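Local structure of Thiol:disulfide interchange protein, thioredoxin family protein (Chlorobaculum tepidum, 3OR5) at residues R10-P15 and N107-G112; S120-A125 and G131-P136. The protein is probably a thioredoxin-fold oxidoreductase of the TlpA-like family that exchanges thiols and disulfides, perhaps during cytochrome c maturation. One frame throughout, in Å; residues are numbered along the deposited sequence.

Contact 1 of 2, residues R10-P15 and N107-G112; sequences RPTPAP and NGYIDG
The hydroxyl of Y109 donates a hydrogen bond to the backbone carbonyl of P13, with OH and O 3.1 Å apart. The bond lies in the carbonyl plane, and the C=O...donor angle is 148°. It ties the proline-rich N-terminal arm of this thioredoxin fold to the turn that follows helix 100-107. That turn is a type I beta turn from N107 to I110, closed by a weak bond from I110 N to N107 O. Y109 sits inside it, and its ring reaches out to the arm. Its CG stands opposite the carbonyl carbon and beside the backbone N (chi1 -56°), which aims the ring at 10-15.

Three residues of the arm meet the ring. The T12 side chain passes alongside the Y109 ring, the two running opposite ways. With chi1 at -63°, the methyl CG2 of T12 stands anti to the backbone N, and this brings it to 3.5 Å from CE1 of Y109. P15 faces the tyrosine from the far side. Its ring atoms CG and CD approach the phenol end, oblique to the aromatic ring. A phenylalanine here would probably leave the P13 carbonyl without this bond and take away the oxygen that CD of P15 packs against.

The contact lies at the surface, and none of its touching residues is buried. Backbone hydrogen bonds of T12 with V129 and of A14 with G127 hold the arm along the hairpin of strands 119-123 and 129-133 and its turn. P15 also packs on A105 and F106 of helix 100-107. Beside the hydroxyl, CD of P15 comes to 3.2 Å from OH of Y109, while the proline N has no hydrogen to offer it.

Contact 2 of 2, residues S120-A125 and G131-P136; sequences SFVIDA and GVIVGP
F121 carries CG beside its backbone N (chi1 -62°), and V132 has CG1 anti to its own N (chi1 -175°) and CG2 beside that N. The two side chains leave the sheet together and run alongside each other. CD1 of F121 thus meets CG2 of V132 at 3.8 Å, oblique to the ring. The two residues form a non-hydrogen-bonded pair of an antiparallel beta hairpin. The hydrogen-bonded pairs are S120 with I133 and V122 with G131. S120 N reaches I133 O at 2.9 Å, and I133 N returns to S120 O at 2.8 Å. The bond from V122 N to G131 O is almost straight, at 177°. S120, V122 and I133 turn to the other face of the sheet, where CG2 of V122 touches CD1 of I133 at 3.8 Å. A water sits 2.7 Å from S120 OG and bonds weakly to I133 O. Strand 129-133 is the outermost strand of the five-stranded sheet on this side. Strand 119-123 runs between it and strand 36-42, where F121 shares a backbone hydrogen bond with V39 and V122 packs on I38. The F121 ring also meets F106 of helix 100-107.

From the N terminus, the arm at 10-15 comes first. Contact 1 joins it to 107-112 and so closes a long loop that takes in the small hairpin 18-20/26-28, strands 36-42, 68-74 and 95-97, helices 47-63 and 79-89 and nearly all of helix 100-107. Contact 2 opens later and spans only five residues, the hairpin turn and the start of strand 129-133, so the two neither nest nor cross. The centres of contact 1 and contact 2 lie about 11 Å apart, and the two touch. CB of Y109 packs against CE1 of F121 at 3.8 Å, and A14 against I123. The arm and post-helix turn thus lie over the hairpin face that carries F121, I123 and V132.

Contact 1 of 2, residues R10-P15 and N107-G112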
loop_
_atom_site.group_PDB
_atom_site.type_symbol
_atom_site.label_atom_id
_atom_site.label_comp_id
_atom_site.label_asym_id
_atom_site.label_seq_id
_atom_site.Cartn_x
_atom_site.Cartn_y
_atom_site.Cartn_z
ATOM N N ARG A 10 15.050 -11.372 13.800
ATOM C CA ARG A 10 15.670 -10.482 12.838
ATOM C C ARG A 10 14.652 -9.506 12.220
ATOM O O ARG A 10 13.915 -9.882 11.324
ATOM C CB ARG A 10 16.233 -11.362 11.723
ATOM C CG ARG A 10 17.068 -12.548 12.271
ATOM C CD ARG A 10 18.520 -12.095 12.719
ATOM N NE ARG A 10 19.529 -13.161 12.510
ATOM C CZ ARG A 10 20.292 -13.724 13.457
ATOM N NH1 ARG A 10 20.231 -13.344 14.736
ATOM N NH2 ARG A 10 21.144 -14.667 13.119
ATOM N N PRO A 11 14.630 -8.235 12.669
ATOM C CA PRO A 11 13.568 -7.439 12.019
ATOM C C PRO A 11 13.909 -7.066 10.565
ATOM O O PRO A 11 15.056 -7.140 10.122
ATOM C CB PRO A 11 13.484 -6.196 12.891
ATOM C CG PRO A 11 14.643 -6.259 13.884
ATOM C CD PRO A 11 15.568 -7.364 13.404
ATOM N N THR A 12 12.899 -6.616 9.843
ATOM C CA THR A 12 13.007 -6.361 8.417
ATOM C C THR A 12 12.526 -4.904 8.255
ATOM O O THR A 12 11.400 -4.697 7.872
ATOM C CB THR A 12 12.035 -7.341 7.696
ATOM O OG1 THR A 12 12.462 -8.703 7.949
ATOM C CG2 THR A 12 11.970 -7.115 6.196
ATOM N N PRO A 13 13.404 -3.907 8.484
ATOM C CA PRO A 13 13.041 -2.485 8.516
ATOM C C PRO A 13 12.416 -2.100 7.175
ATOM O O PRO A 13 12.821 -2.586 6.097
ATOM C CB PRO A 13 14.402 -1.772 8.703
ATOM C CG PRO A 13 15.285 -2.893 9.268
ATOM C CD PRO A 13 14.871 -4.087 8.544
ATOM N N ALA A 14 11.353 -1.292 7.241
ATOM C CA ALA A 14 10.731 -0.824 6.015
ATOM C C ALA A 14 11.662 0.151 5.304
ATOM O O ALA A 14 12.463 0.816 5.949
ATOM C CB ALA A 14 9.455 -0.109 6.370
ATOM N N PRO A 15 11.520 0.260 4.001
ATOM C CA PRO A 15 12.357 1.221 3.270
ATOM C C PRO A 15 11.858 2.658 3.378
ATOM O O PRO A 15 10.720 2.910 3.740
ATOM C CB PRO A 15 12.208 0.787 1.816
ATOM C CG PRO A 15 10.891 0.046 1.756
ATOM C CD PRO A 15 10.542 -0.412 3.123
ATOM N N ASN A 107 10.999 -4.587 -3.966
ATOM C CA ASN A 107 11.296 -5.805 -4.701
ATOM C C ASN A 107 12.034 -6.834 -3.865
ATOM O O ASN A 107 11.811 -8.056 -4.102
ATOM C CB ASN A 107 12.311 -5.439 -5.833
ATOM C CG ASN A 107 11.710 -5.453 -7.134
ATOM O OD1 ASN A 107 10.569 -5.899 -7.345
ATOM N ND2 ASN A 107 12.485 -4.925 -8.086
ATOM N N GLY A 108 12.914 -6.363 -2.997
ATOM C CA GLY A 108 13.763 -7.260 -2.206
ATOM C C GLY A 108 13.031 -8.144 -1.223
ATOM O O GLY A 108 13.604 -9.127 -0.694
ATOM N N TYR A 109 11.777 -7.785 -0.901
ATOM C CA TYR A 109 11.014 -8.572 0.109
ATOM C C TYR A 109 10.296 -9.775 -0.455
ATOM O O TYR A 109 9.692 -10.557 0.298
ATOM C CB TYR A 109 9.995 -7.662 0.847
ATOM C CG TYR A 109 10.634 -6.465 1.500
ATOM C CD1 TYR A 109 11.489 -6.561 2.617
ATOM C CD2 TYR A 109 10.340 -5.214 1.031
ATOM C CE1 TYR A 109 12.074 -5.383 3.176
ATOM C CE2 TYR A 109 10.928 -4.077 1.573
ATOM C CZ TYR A 109 11.778 -4.176 2.622
ATOM O OH TYR A 109 12.336 -3.011 3.114
ATOM N N ILE A 110 10.349 -10.004 -1.770
ATOM C CA ILE A 110 9.699 -11.136 -2.360
ATOM C C ILE A 110 10.594 -11.822 -3.377
ATOM O O ILE A 110 11.326 -11.133 -4.141
ATOM C CB ILE A 110 8.316 -10.724 -2.969
ATOM C CG1 ILE A 110 7.675 -11.906 -3.704
ATOM C CG2 ILE A 110 8.471 -9.518 -3.893
ATOM C CD1 ILE A 110 6.163 -11.616 -3.927
ATOM N N ASP A 111 10.667 -13.150 -3.303
ATOM C CA ASP A 111 11.571 -13.848 -4.241
ATOM C C ASP A 111 11.077 -13.608 -5.679
ATOM O O ASP A 111 9.903 -13.734 -5.975
ATOM C CB ASP A 111 11.505 -15.339 -3.968
ATOM C CG ASP A 111 12.494 -16.139 -4.825
ATOM O OD1 ASP A 111 13.713 -15.918 -4.665
ATOM O OD2 ASP A 111 12.038 -16.885 -5.731
ATOM N N GLY A 112 11.973 -13.280 -6.584
ATOM C CA GLY A 112 11.515 -12.996 -7.942
ATOM C C GLY A 112 11.135 -11.545 -8.116
ATOM O O GLY A 112 11.000 -11.063 -9.260
#

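Contact 2 of 2, residues S120-A125 and G131-P136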
loop_
_atom_site.group_PDB
_atom_site.type_symbol
_atom_site.label_atom_id
_atom_site.label_comp_id
_atom_site.label_asym_id
_atom_site.label_seq_id
_atom_site.Cartn_x
_atom_site.Cartn_y
_atom_site.Cartn_z
ATOM N N SER A 120 0.940 -6.557 -2.079
ATOM C CA SER A 120 0.988 -5.538 -1.052
ATOM C C SER A 120 1.910 -5.965 0.054
ATOM O O SER A 120 2.168 -7.137 0.275
ATOM C CB SER A 120 -0.393 -5.378 -0.484
ATOM O OG SER A 120 -1.409 -4.957 -1.458
ATOM N N PHE A 121 2.419 -4.977 0.762
ATOM C CA PHE A 121 3.408 -5.220 1.881
ATOM C C PHE A 121 2.840 -4.660 3.130
ATOM O O PHE A 121 2.323 -3.511 3.125
ATOM C CB PHE A 121 4.722 -4.539 1.530
ATOM C CG PHE A 121 5.335 -5.095 0.272
ATOM C CD1 PHE A 121 6.141 -6.191 0.361
ATOM C CD2 PHE A 121 5.009 -4.569 -0.982
ATOM C CE1 PHE A 121 6.693 -6.745 -0.792
ATOM C CE2 PHE A 121 5.528 -5.157 -2.175
ATOM C CZ PHE A 121 6.376 -6.242 -2.071
ATOM N N VAL A 122 2.880 -5.461 4.186
ATOM C CA VAL A 122 2.302 -5.001 5.507
ATOM C C VAL A 122 3.421 -4.540 6.390
ATOM O O VAL A 122 4.343 -5.325 6.701
ATOM C CB VAL A 122 1.548 -6.130 6.170
ATOM C CG1 VAL A 122 0.929 -5.594 7.509
ATOM C CG2 VAL A 122 0.412 -6.763 5.270
ATOM N N ILE A 123 3.391 -3.267 6.797
ATOM C CA ILE A 123 4.426 -2.684 7.686
ATOM C C ILE A 123 3.779 -2.412 9.029
ATOM O O ILE A 123 2.737 -1.739 9.113
ATOM C CB ILE A 123 5.015 -1.388 7.116
ATOM C CG1 ILE A 123 5.941 -1.642 5.942
ATOM C CG2 ILE A 123 5.940 -0.719 8.184
ATOM C CD1 ILE A 123 5.185 -1.929 4.639
ATOM N N ASP A 124 4.329 -2.999 10.072
ATOM C CA ASP A 124 3.608 -2.869 11.327
ATOM C C ASP A 124 4.070 -1.567 12.002
ATOM O O ASP A 124 4.920 -0.842 11.499
ATOM C CB ASP A 124 3.829 -4.064 12.205
ATOM C CG ASP A 124 5.273 -4.260 12.559
ATOM O OD1 ASP A 124 6.113 -3.311 12.611
ATOM O OD2 ASP A 124 5.530 -5.461 12.840
ATOM N N ALA A 125 3.408 -1.265 13.132
ATOM C CA ALA A 125 3.609 -0.001 13.809
ATOM C C ALA A 125 5.001 0.103 14.455
ATOM O O ALA A 125 5.409 1.236 14.786
ATOM C CB ALA A 125 2.521 0.221 14.876
ATOM N N GLY A 131 4.818 -8.918 6.471
ATOM C CA GLY A 131 4.169 -9.898 5.596
ATOM C C GLY A 131 3.933 -9.310 4.202
ATOM O O GLY A 131 3.977 -8.091 3.982
ATOM N N VAL A 132 3.678 -10.223 3.284
ATOM C CA VAL A 132 3.389 -9.869 1.903
ATOM C C VAL A 132 2.058 -10.459 1.517
ATOM O O VAL A 132 1.813 -11.658 1.709
ATOM C CB VAL A 132 4.542 -10.376 0.953
ATOM C CG1 VAL A 132 4.226 -9.880 -0.406
ATOM C CG2 VAL A 132 5.944 -9.851 1.417
ATOM N N ILE A 133 1.198 -9.678 0.892
ATOM C CA ILE A 133 -0.089 -10.157 0.455
ATOM C C ILE A 133 -0.005 -10.295 -1.065
ATOM O O ILE A 133 0.208 -9.331 -1.792
ATOM C CB ILE A 133 -1.209 -9.138 0.787
ATOM C CG1 ILE A 133 -1.310 -8.938 2.292
ATOM C CG2 ILE A 133 -2.570 -9.623 0.245
ATOM C CD1 ILE A 133 -2.156 -7.757 2.682
ATOM N N VAL A 134 -0.163 -11.526 -1.550
ATOM C CA VAL A 134 -0.215 -11.754 -3.022
ATOM C C VAL A 134 -1.492 -12.563 -3.363
ATOM O O VAL A 134 -1.541 -13.235 -4.394
ATOM C CB VAL A 134 0.956 -12.554 -3.548
ATOM C CG1 VAL A 134 2.317 -11.802 -3.395
ATOM C CG2 VAL A 134 0.985 -13.946 -2.909
ATOM N N GLY A 135 -2.488 -12.523 -2.517
ATOM C CA GLY A 135 -3.775 -13.184 -2.707
ATOM C C GLY A 135 -4.906 -12.277 -2.246
ATOM O O GLY A 135 -4.699 -11.336 -1.472
ATOM N N PRO A 136 -6.144 -12.536 -2.704
ATOM C CA PRO A 136 -7.197 -11.557 -2.329
ATOM C C PRO A 136 -7.500 -11.563 -0.856
ATOM O O PRO A 136 -7.342 -12.609 -0.161
ATOM C CB PRO A 136 -8.420 -12.066 -3.074
ATOM C CG PRO A 136 -8.199 -13.559 -2.909
ATOM C CD PRO A 136 -6.710 -13.797 -3.240
HETATM O O HOH W 1 -2.282 -7.276 -2.612
#